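Local coordinates for protein 3-deoxy-d-manno-octulosonic-acid transferase (Acinetobacter baumannii, PDB 4BFC) that probably transfers Kdo from CMP-Kdo to a lipid A precursor during lipopolysaccharide assembly, the part described being its C-terminal, CMP-Kdo-binding domain, at residues N41-T46 with D69-C74; L94-H99 with S110-L115; A52-Q57 with S137-G142. One frame throughout, in Å; residues are numbered along the deposited sequence. Where two conformers were deposited one is given.

Contact 1 of 3, residues N41-T46 with D69-C74; sequences NRQVVT and DRKLVC
Arg42 folds back over the turn that leads into strand 72-78 and grips its backbone carbonyls. The chain bends at chi2 and chi3 (-59° and -69°), which brings the guanidinium round to the 69-74 segment. There NE donates to Lys71 O at 2.9 Å, close to the guanidinium plane, and NH2 donates to Leu72 O at 3.1 Å. Lys71 O takes a second bond from Gln43 N, and the two donors reach it from opposite faces of its carbonyl plane. One face of the guanidinium lies against Val73. NH1 also bonds to His108 O and NH2 to Thr111 O, so a long, many-donor side chain suits this place.

Beyond the arginine the strands pair in parallel, with Gln43 O accepting from Val73 N and Val73 O from Val45 N, each at 3.0 Å. Val44 and Val73 stand side by side on one face of the sheet, CG2 to CG1 3.8 Å. On the other, Val45 CG2 packs on Cys74 CB, and Leu72 CD2 lies near Gln43 OE1; beta-branched valines suit such extended backbone. Before the strand, Asp69 OD1 accepts from Lys71 N in an Asx turn.

With its charge spread over several neutral carbonyls, the guanidinium probably polarises these peptides and fixes the turn against the start of the strand pair.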
loop_
_atom_site.group_PDB
_atom_site.type_symbol
_atom_site.label_atom_id
_atom_site.label_comp_id
_atom_site.label_asym_id
_atom_site.label_seq_id
_atom_site.Cartn_x
_atom_site.Cartn_y
_atom_site.Cartn_z
ATOM N N ASN A 41 -22.041 -8.366 28.702
ATOM C CA ASN A 41 -22.134 -9.826 28.661
ATOM C C ASN A 41 -21.847 -10.415 27.282
ATOM O O ASN A 41 -22.412 -11.453 26.889
ATOM C CB ASN A 41 -23.493 -10.317 29.193
ATOM C CG ASN A 41 -23.840 -9.719 30.540
ATOM O OD1 ASN A 41 -23.189 -9.991 31.549
ATOM N ND2 ASN A 41 -24.869 -8.885 30.557
ATOM N N ARG A 42 -20.969 -9.750 26.521
ATOM C CA ARG A 42 -20.475 -10.332 25.306
ATOM C C ARG A 42 -18.957 -10.493 25.518
ATOM O O ARG A 42 -18.342 -9.775 26.380
ATOM C CB ARG A 42 -20.673 -9.385 24.098
ATOM C CG ARG A 42 -22.131 -9.019 23.792
ATOM C CD ARG A 42 -22.935 -10.278 23.518
ATOM N NE ARG A 42 -22.648 -11.036 22.289
ATOM C CZ ARG A 42 -23.124 -10.766 21.079
ATOM N NH1 ARG A 42 -23.931 -9.695 20.898
ATOM N NH2 ARG A 42 -22.871 -11.605 20.093
ATOM N N GLN A 43 -18.410 -11.465 24.817
ATOM C CA GLN A 43 -16.935 -11.595 24.723
ATOM C C GLN A 43 -16.541 -11.159 23.309
ATOM O O GLN A 43 -16.848 -11.838 22.334
ATOM C CB GLN A 43 -16.476 -13.007 24.975
ATOM C CG GLN A 43 -16.681 -13.410 26.403
ATOM C CD GLN A 43 -16.360 -14.880 26.610
ATOM O OE1 GLN A 43 -16.753 -15.753 25.822
ATOM N NE2 GLN A 43 -15.600 -15.150 27.648
ATOM N N VAL A 44 -15.856 -9.999 23.264
ATOM C CA VAL A 44 -15.517 -9.373 21.963
ATOM C C VAL A 44 -14.093 -9.768 21.540
ATOM O O VAL A 44 -13.118 -9.479 22.302
ATOM C CB VAL A 44 -15.567 -7.853 22.073
ATOM C CG1 VAL A 44 -15.211 -7.221 20.712
ATOM C CG2 VAL A 44 -17.018 -7.484 22.476
ATOM N N VAL A 45 -14.020 -10.456 20.403
ATOM C CA VAL A 45 -12.722 -10.882 19.822
ATOM C C VAL A 45 -12.551 -10.103 18.515
ATOM O O VAL A 45 -13.513 -10.067 17.713
ATOM C CB VAL A 45 -12.645 -12.427 19.650
ATOM C CG1 VAL A 45 -13.014 -13.099 20.990
ATOM C CG2 VAL A 45 -13.537 -13.021 18.557
ATOM N N THR A 46 -11.342 -9.587 18.288
ATOM C CA THR A 46 -11.202 -8.700 17.107
ATOM C C THR A 46 -10.090 -9.173 16.160
ATOM O O THR A 46 -8.938 -9.481 16.647
ATOM C CB THR A 46 -10.948 -7.298 17.658
ATOM O OG1 THR A 46 -12.144 -6.844 18.282
ATOM C CG2 THR A 46 -10.559 -6.244 16.561
ATOM N N ASP A 69 -22.003 -20.494 21.108
ATOM C CA ASP A 69 -21.882 -19.592 22.217
ATOM C C ASP A 69 -22.190 -18.200 21.697
ATOM O O ASP A 69 -21.281 -17.537 21.171
ATOM C CB ASP A 69 -20.447 -19.684 22.808
ATOM C CG ASP A 69 -20.264 -18.822 24.029
ATOM O OD1 ASP A 69 -21.195 -18.071 24.412
ATOM O OD2 ASP A 69 -19.166 -18.899 24.635
ATOM N N ARG A 70 -23.455 -17.768 21.850
ATOM C CA ARG A 70 -23.988 -16.464 21.387
ATOM C C ARG A 70 -23.398 -15.272 22.120
ATOM O O ARG A 70 -23.631 -14.088 21.740
ATOM C CB ARG A 70 -25.528 -16.403 21.530
ATOM C CG ARG A 70 -26.306 -17.288 20.567
ATOM C CD ARG A 70 -25.615 -17.455 19.226
ATOM N NE ARG A 70 -25.806 -16.282 18.370
ATOM C CZ ARG A 70 -26.669 -16.213 17.362
ATOM N NH1 ARG A 70 -27.428 -17.270 17.070
ATOM N NH2 ARG A 70 -26.776 -15.094 16.645
ATOM N N LYS A 71 -22.648 -15.536 23.184
ATOM C CA LYS A 71 -21.989 -14.458 23.918
ATOM C C LYS A 71 -20.837 -13.890 23.036
ATOM O O LYS A 71 -20.457 -12.737 23.183
ATOM C CB LYS A 71 -21.358 -14.910 25.236
ATOM C CG LYS A 71 -22.212 -14.752 26.498
ATOM C CD LYS A 71 -21.459 -15.281 27.732
ATOM C CE LYS A 71 -20.154 -14.531 28.060
ATOM N NZ LYS A 71 -20.214 -13.702 29.314
ATOM N N LEU A 72 -20.232 -14.757 22.247
ATOM C CA LEU A 72 -18.991 -14.323 21.517
ATOM C C LEU A 72 -19.449 -13.409 20.379
ATOM O O LEU A 72 -20.505 -13.628 19.785
ATOM C CB LEU A 72 -18.294 -15.544 20.878
ATOM C CG LEU A 72 -17.466 -16.424 21.798
ATOM C CD1 LEU A 72 -17.085 -17.676 21.044
ATOM C CD2 LEU A 72 -16.186 -15.681 22.177
ATOM N N VAL A 73 -18.602 -12.469 19.981
ATOM C CA VAL A 73 -18.865 -11.734 18.721
ATOM C C VAL A 73 -17.494 -11.359 18.254
ATOM O O VAL A 73 -16.619 -11.025 19.081
ATOM C CB VAL A 73 -19.676 -10.465 18.971
ATOM C CG1 VAL A 73 -19.117 -9.553 20.095
ATOM C CG2 VAL A 73 -19.921 -9.740 17.644
ATOM N N CYS A 74 -17.325 -11.470 16.948
ATOM C CA CYS A 74 -16.001 -11.100 16.318
ATOM C C CYS A 74 -16.136 -9.801 15.557
ATOM O O CYS A 74 -16.895 -9.719 14.624
ATOM C CB CYS A 74 -15.566 -12.191 15.417
ATOM S SG CYS A 74 -14.003 -11.870 14.626
#

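Contact 2 of 3, residues L94-H99 with S110-L115; sequences LNLITH and STQVYL
Gln112 reaches across to the backbone of Ile97, its chain extended beyond CG (chi2 -175°), and presents OE1 to Ile97 N at 2.9 Å. The N-H meets a lone pair in the amide plane, and the bond is nearly straight at 165°. The side chains of Gln112 and Leu96 cross at about a right angle, CD2 of Leu96 lying 3.7 Å from Gln112 OE1. A glutamine suits the place because its two amide ends do different work: NE2 donates to Leu66 O and Asn67 OD1 at the end of helix 54-68, while a water lies close to OE1 and, at longer range, Asn95 O. Ile97 O in turn accepts from both Gln112 N and Val113 N.

From here the segments run as parallel strands, the edge pair of the Rossmann-like sheet typical of GT-B glycosyltransferase domains, with 98-100 outermost in this chain. His99 N donates to Val113 O, and His99 O accepts from Leu115 N at 2.8 Å.

Side chains alternate between the faces. Thr98 and Val113 lie alongside each other, pointing the same way; the OG1 of Thr98, anti to its carbonyl carbon (chi1 -51°), turns back to donate to Leu96 O at 2.9 Å. The same torsion turns the methyl group, CG2, toward Leu115 CB. Leu96 CD1 meets Val113 CG2 at 3.9 Å, the two side chains slanting across one another, and Leu96 also packs on Ala63 of helix 54-68. On the opposite face, His99 and Tyr114 are neighbours, and CB of the histidine lies 4.1 Å from CD1 of the tyrosine. Their rings find other partners: His99 stacks with His108, whereas Tyr114 packs edge-to-face with Trp37 and bonds through OH to Gln105 O.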
loop_
_atom_site.group_PDB
_atom_site.type_symbol
_atom_site.label_atom_id
_atom_site.label_comp_id
_atom_site.label_asym_id
_atom_site.label_seq_id
_atom_site.Cartn_x
_atom_site.Cartn_y
_atom_site.Cartn_z
ATOM N N LEU A 94 -20.226 -17.827 5.056
ATOM C CA LEU A 94 -19.990 -18.652 6.205
ATOM C C LEU A 94 -21.273 -18.770 7.021
ATOM O O LEU A 94 -21.262 -19.361 8.095
ATOM C CB LEU A 94 -18.810 -18.085 7.034
ATOM C CG LEU A 94 -17.451 -18.632 6.610
ATOM C CD1 LEU A 94 -16.349 -17.785 7.237
ATOM C CD2 LEU A 94 -17.183 -20.103 6.951
ATOM N N ASN A 95 -22.358 -18.188 6.523
ATOM C CA ASN A 95 -23.666 -18.128 7.235
ATOM C C ASN A 95 -23.627 -17.539 8.646
ATOM O O ASN A 95 -24.252 -18.057 9.578
ATOM C CB ASN A 95 -24.342 -19.511 7.227
ATOM C CG ASN A 95 -24.571 -20.013 5.826
ATOM O OD1 ASN A 95 -25.132 -19.303 5.001
ATOM N ND2 ASN A 95 -24.135 -21.242 5.539
ATOM N N LEU A 96 -22.885 -16.441 8.821
ATOM C CA LEU A 96 -22.752 -15.842 10.112
ATOM C C LEU A 96 -23.564 -14.564 10.050
ATOM O O LEU A 96 -23.506 -13.864 9.008
ATOM C CB LEU A 96 -21.254 -15.541 10.411
ATOM C CG LEU A 96 -20.331 -16.766 10.543
ATOM C CD1 LEU A 96 -18.839 -16.376 10.526
ATOM C CD2 LEU A 96 -20.718 -17.515 11.816
ATOM N N ILE A 97 -24.295 -14.251 11.102
ATOM C CA ILE A 97 -25.083 -13.026 11.166
ATOM C C ILE A 97 -24.101 -11.849 11.263
ATOM O O ILE A 97 -23.367 -11.747 12.266
ATOM C CB ILE A 97 -26.087 -13.035 12.332
ATOM C CG1 ILE A 97 -27.167 -14.123 12.100
ATOM C CG2 ILE A 97 -26.694 -11.638 12.538
ATOM C CD1 ILE A 97 -28.039 -14.415 13.308
ATOM N N THR A 98 -24.127 -10.939 10.280
ATOM C CA THR A 98 -23.094 -9.879 10.135
ATOM C C THR A 98 -23.734 -8.497 9.980
ATOM O O THR A 98 -24.632 -8.332 9.129
ATOM C CB THR A 98 -22.244 -10.179 8.889
ATOM O OG1 THR A 98 -21.761 -11.533 8.929
ATOM C CG2 THR A 98 -20.978 -9.192 8.728
ATOM N N HIS A 99 -23.362 -7.578 10.856
ATOM C CA HIS A 99 -23.781 -6.181 10.834
ATOM C C HIS A 99 -22.611 -5.316 10.496
ATOM O O HIS A 99 -21.412 -5.710 10.676
ATOM C CB HIS A 99 -24.449 -5.823 12.149
ATOM C CG HIS A 99 -25.664 -6.667 12.401
ATOM N ND1 HIS A 99 -26.717 -6.724 11.528
ATOM C CD2 HIS A 99 -25.916 -7.609 13.383
ATOM C CE1 HIS A 99 -27.619 -7.631 12.001
ATOM N NE2 HIS A 99 -27.122 -8.165 13.117
ATOM N N SER A 110 -27.990 -10.727 18.340
ATOM C CA SER A 110 -27.885 -11.712 17.289
ATOM C C SER A 110 -26.597 -11.685 16.470
ATOM O O SER A 110 -26.350 -12.575 15.665
ATOM C CB SER A 110 -29.025 -11.575 16.253
ATOM O OG SER A 110 -29.291 -10.205 15.977
ATOM N N THR A 111 -25.871 -10.602 16.633
ATOM C CA THR A 111 -24.700 -10.389 15.789
ATOM C C THR A 111 -23.597 -11.335 16.146
ATOM O O THR A 111 -23.218 -11.447 17.339
ATOM C CB THR A 111 -24.136 -9.013 16.045
ATOM O OG1 THR A 111 -25.139 -8.045 15.764
ATOM C CG2 THR A 111 -22.874 -8.799 15.134
ATOM N N GLN A 112 -23.074 -11.963 15.123
ATOM C CA GLN A 112 -21.981 -12.943 15.280
ATOM C C GLN A 112 -20.696 -12.278 14.820
ATOM O O GLN A 112 -19.617 -12.540 15.370
ATOM C CB GLN A 112 -22.259 -14.176 14.472
ATOM C CG GLN A 112 -23.441 -14.985 15.038
ATOM C CD GLN A 112 -23.678 -16.313 14.316
ATOM O OE1 GLN A 112 -24.020 -16.355 13.105
ATOM N NE2 GLN A 112 -23.466 -17.419 15.033
ATOM N N VAL A 113 -20.804 -11.486 13.745
ATOM C CA VAL A 113 -19.595 -10.768 13.234
ATOM C C VAL A 113 -20.022 -9.309 13.055
ATOM O O VAL A 113 -21.074 -9.034 12.474
ATOM C CB VAL A 113 -19.124 -11.326 11.877
ATOM C CG1 VAL A 113 -17.922 -10.505 11.294
ATOM C CG2 VAL A 113 -18.745 -12.808 12.003
ATOM N N TYR A 114 -19.220 -8.393 13.557
ATOM C CA TYR A 114 -19.419 -7.019 13.258
ATOM C C TYR A 114 -18.332 -6.601 12.289
ATOM O O TYR A 114 -17.150 -6.578 12.667
ATOM C CB TYR A 114 -19.315 -6.229 14.555
ATOM C CG TYR A 114 -19.743 -4.804 14.375
ATOM C CD1 TYR A 114 -21.073 -4.477 14.079
ATOM C CD2 TYR A 114 -18.794 -3.761 14.452
ATOM C CE1 TYR A 114 -21.465 -3.128 13.914
ATOM C CE2 TYR A 114 -19.160 -2.421 14.331
ATOM C CZ TYR A 114 -20.513 -2.121 14.006
ATOM O OH TYR A 114 -20.850 -0.785 13.882
ATOM N N LEU A 115 -18.740 -6.313 11.053
ATOM C CA LEU A 115 -17.761 -5.797 10.075
ATOM C C LEU A 115 -17.576 -4.296 10.284
ATOM O O LEU A 115 -18.510 -3.460 10.048
ATOM C CB LEU A 115 -18.204 -6.112 8.689
ATOM C CG LEU A 115 -17.344 -5.613 7.547
ATOM C CD1 LEU A 115 -15.886 -6.156 7.628
ATOM C CD2 LEU A 115 -17.986 -6.074 6.229
HETATM O O HOH W 1 -26.033 -17.766 12.339
#

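Contact 3 of 3, residues A52-Q57 with S137-G142; sequences APEEQQ and SLNEPG
Glu54 OE2 is held by two consecutive backbone N-H groups of the facing loop, those of Leu138 at 2.8 Å and Ser137 at 2.9 Å. Leu138 N comes to the anti side of the carboxylate oxygen, 18° out of the plane, and Ser137 N to the syn side, tilted further; the first bond is the straighter, at 168°. The other oxygen, OE1, accepts from the backbone N atoms of His51 and Gly136, so both oxygens of this buried carboxylate are engaged, which fixes its rotation. The side chain attains this by running out extended (chi2 179°) from the first turn of helix 54-68, so that a glutamate has the length to reach from the helix to the loop. Its aliphatic part is used too: CG of Glu54 rests 3.9 Å from CB of Leu138. Nearby, Asn139 CB sits against Ala52 O at 3.4 Å and, more loosely, against CD of Pro53, which follows a cis peptide bond and occupies the N-cap position.

A second shell fixes these partners. Ser137 OG bonds to Val134 O and Gly160 N, while Arg162 takes hold of the carbonyl oxygens of Leu138 and Asn139. Leu138 packs on Phe133, Pro161 and Val188, a largely apolar setting that suits leucine.

Helix 54-68 follows strand 43-50, and the loop 137-142 follows strand 131-134, which lies next to strand 43-50 in the sheet. The contact thus joins the N-terminal turn of the helix after one strand to the loop after the next, both beyond the C-terminal ends of adjacent parallel strands, the edge where Rossmann-like domains of GT-B glycosyltransferases commonly bind their nucleotide-sugar donor.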
loop_
_atom_site.group_PDB
_atom_site.type_symbol
_atom_site.label_atom_id
_atom_site.label_comp_id
_atom_site.label_asym_id
_atom_site.label_seq_id
_atom_site.Cartn_x
_atom_site.Cartn_y
_atom_site.Cartn_z
ATOM N N ALA A 52 -6.414 -11.014 2.942
ATOM C CA ALA A 52 -6.817 -12.351 2.461
ATOM C C ALA A 52 -5.600 -13.266 2.663
ATOM O O ALA A 52 -4.463 -12.867 2.387
ATOM C CB ALA A 52 -7.185 -12.315 1.005
ATOM N N PRO A 53 -5.801 -14.504 3.121
ATOM C CA PRO A 53 -7.053 -15.269 3.386
ATOM C C PRO A 53 -7.350 -15.311 4.898
ATOM O O PRO A 53 -8.084 -16.194 5.387
ATOM C CB PRO A 53 -6.656 -16.671 2.896
ATOM C CG PRO A 53 -5.270 -16.785 3.358
ATOM C CD PRO A 53 -4.632 -15.412 3.132
ATOM N N GLU A 54 -6.839 -14.345 5.629
ATOM C CA GLU A 54 -6.943 -14.339 7.127
ATOM C C GLU A 54 -8.417 -14.292 7.607
ATOM O O GLU A 54 -8.734 -14.960 8.594
ATOM C CB GLU A 54 -6.180 -13.198 7.744
ATOM C CG GLU A 54 -4.682 -13.248 7.513
ATOM C CD GLU A 54 -3.948 -12.067 8.140
ATOM O OE1 GLU A 54 -4.443 -10.889 8.019
ATOM O OE2 GLU A 54 -2.916 -12.284 8.803
ATOM N N GLU A 55 -9.278 -13.446 7.006
ATOM C CA GLU A 55 -10.688 -13.380 7.397
ATOM C C GLU A 55 -11.366 -14.744 7.179
ATOM O O GLU A 55 -11.996 -15.237 8.152
ATOM C CB GLU A 55 -11.500 -12.297 6.720
ATOM C CG GLU A 55 -10.950 -10.848 6.835
ATOM C CD GLU A 55 -10.082 -10.501 5.650
ATOM O OE1 GLU A 55 -9.935 -11.287 4.670
ATOM O OE2 GLU A 55 -9.532 -9.391 5.668
ATOM N N GLN A 56 -11.241 -15.303 5.970
ATOM C CA GLN A 56 -11.788 -16.625 5.667
ATOM C C GLN A 56 -11.287 -17.646 6.722
ATOM O O GLN A 56 -12.132 -18.373 7.338
ATOM C CB GLN A 56 -11.397 -17.027 4.256
ATOM C CG GLN A 56 -11.905 -18.403 3.858
ATOM C CD GLN A 56 -13.399 -18.375 3.686
ATOM O OE1 GLN A 56 -13.923 -17.521 2.985
ATOM N NE2 GLN A 56 -14.105 -19.307 4.343
ATOM N N GLN A 57 -9.961 -17.720 6.914
ATOM C CA GLN A 57 -9.365 -18.791 7.745
ATOM C C GLN A 57 -9.733 -18.684 9.201
ATOM O O GLN A 57 -10.102 -19.709 9.843
ATOM C CB GLN A 57 -7.845 -18.914 7.593
ATOM C CG GLN A 57 -7.364 -19.268 6.163
ATOM C CD GLN A 57 -5.859 -19.384 6.055
ATOM O OE1 GLN A 57 -5.357 -20.006 5.111
ATOM N NE2 GLN A 57 -5.132 -18.764 6.939
ATOM N N SER A 137 -0.251 -11.119 8.937
ATOM C CA SER A 137 0.776 -11.918 9.630
ATOM C C SER A 137 0.588 -13.443 9.447
ATOM O O SER A 137 1.553 -14.166 9.758
ATOM C CB SER A 137 0.885 -11.550 11.125
ATOM O OG SER A 137 -0.378 -11.786 11.844
ATOM N N LEU A 138 -0.614 -13.853 9.002
ATOM C CA LEU A 138 -0.881 -15.246 8.522
ATOM C C LEU A 138 -0.827 -15.394 7.007
ATOM O O LEU A 138 -0.571 -16.495 6.527
ATOM C CB LEU A 138 -2.183 -15.811 9.116
ATOM C CG LEU A 138 -2.239 -16.169 10.588
ATOM C CD1 LEU A 138 -3.699 -16.386 10.952
ATOM C CD2 LEU A 138 -1.414 -17.429 10.773
ATOM N N ASN A 139 -1.092 -14.312 6.229
ATOM C CA ASN A 139 -0.898 -14.387 4.812
ATOM C C ASN A 139 0.552 -14.552 4.396
ATOM O O ASN A 139 1.470 -14.484 5.227
ATOM C CB ASN A 139 -1.564 -13.184 4.103
ATOM C CG ASN A 139 -1.047 -11.868 4.595
ATOM O OD1 ASN A 139 -0.921 -11.606 5.815
ATOM N ND2 ASN A 139 -0.706 -11.007 3.652
ATOM N N GLU A 140 0.727 -14.852 3.089
ATOM C CA GLU A 140 2.072 -14.984 2.484
ATOM C C GLU A 140 2.192 -13.898 1.432
ATOM O O GLU A 140 1.290 -13.710 0.654
ATOM C CB GLU A 140 2.227 -16.306 1.754
ATOM C CG GLU A 140 2.136 -17.518 2.636
ATOM C CD GLU A 140 3.436 -17.828 3.354
ATOM O OE1 GLU A 140 4.493 -17.173 3.148
ATOM O OE2 GLU A 140 3.389 -18.767 4.152
ATOM N N PRO A 141 3.320 -13.208 1.417
ATOM C CA PRO A 141 4.428 -13.470 2.311
ATOM C C PRO A 141 4.211 -12.853 3.702
ATOM O O PRO A 141 5.054 -13.046 4.607
ATOM C CB PRO A 141 5.629 -12.782 1.626
ATOM C CG PRO A 141 5.030 -11.795 0.706
ATOM C CD PRO A 141 3.643 -12.256 0.335
ATOM N N GLY A 142 3.095 -12.117 3.889
ATOM C CA GLY A 142 2.859 -11.418 5.154
ATOM C C GLY A 142 3.775 -10.237 5.432
ATOM O O GLY A 142 4.258 -9.511 4.482
#

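From the N terminus, strand 43-50 leads into helix 54-68 and back through strand 72-78; contact 1 closes this beta-alpha-beta unit. Contact 2 follows in series, closing the short connection between strands 98-100 and 113-115 at the edge of the same sheet. Strands 72-78 and 113-115 are neighbours, so the two contacts meet at Cys74 O and Tyr114 N. Contact 3 starts within the loop of contact 1 and ends well beyond contact 2, so it crosses the first and encloses the second. It ties the start of helix 54-68 to the loop after strand 131-134 and brushes contact 2 through Gln56 and Leu94; the centre of contact 3 is about 22 Å from that of contact 1.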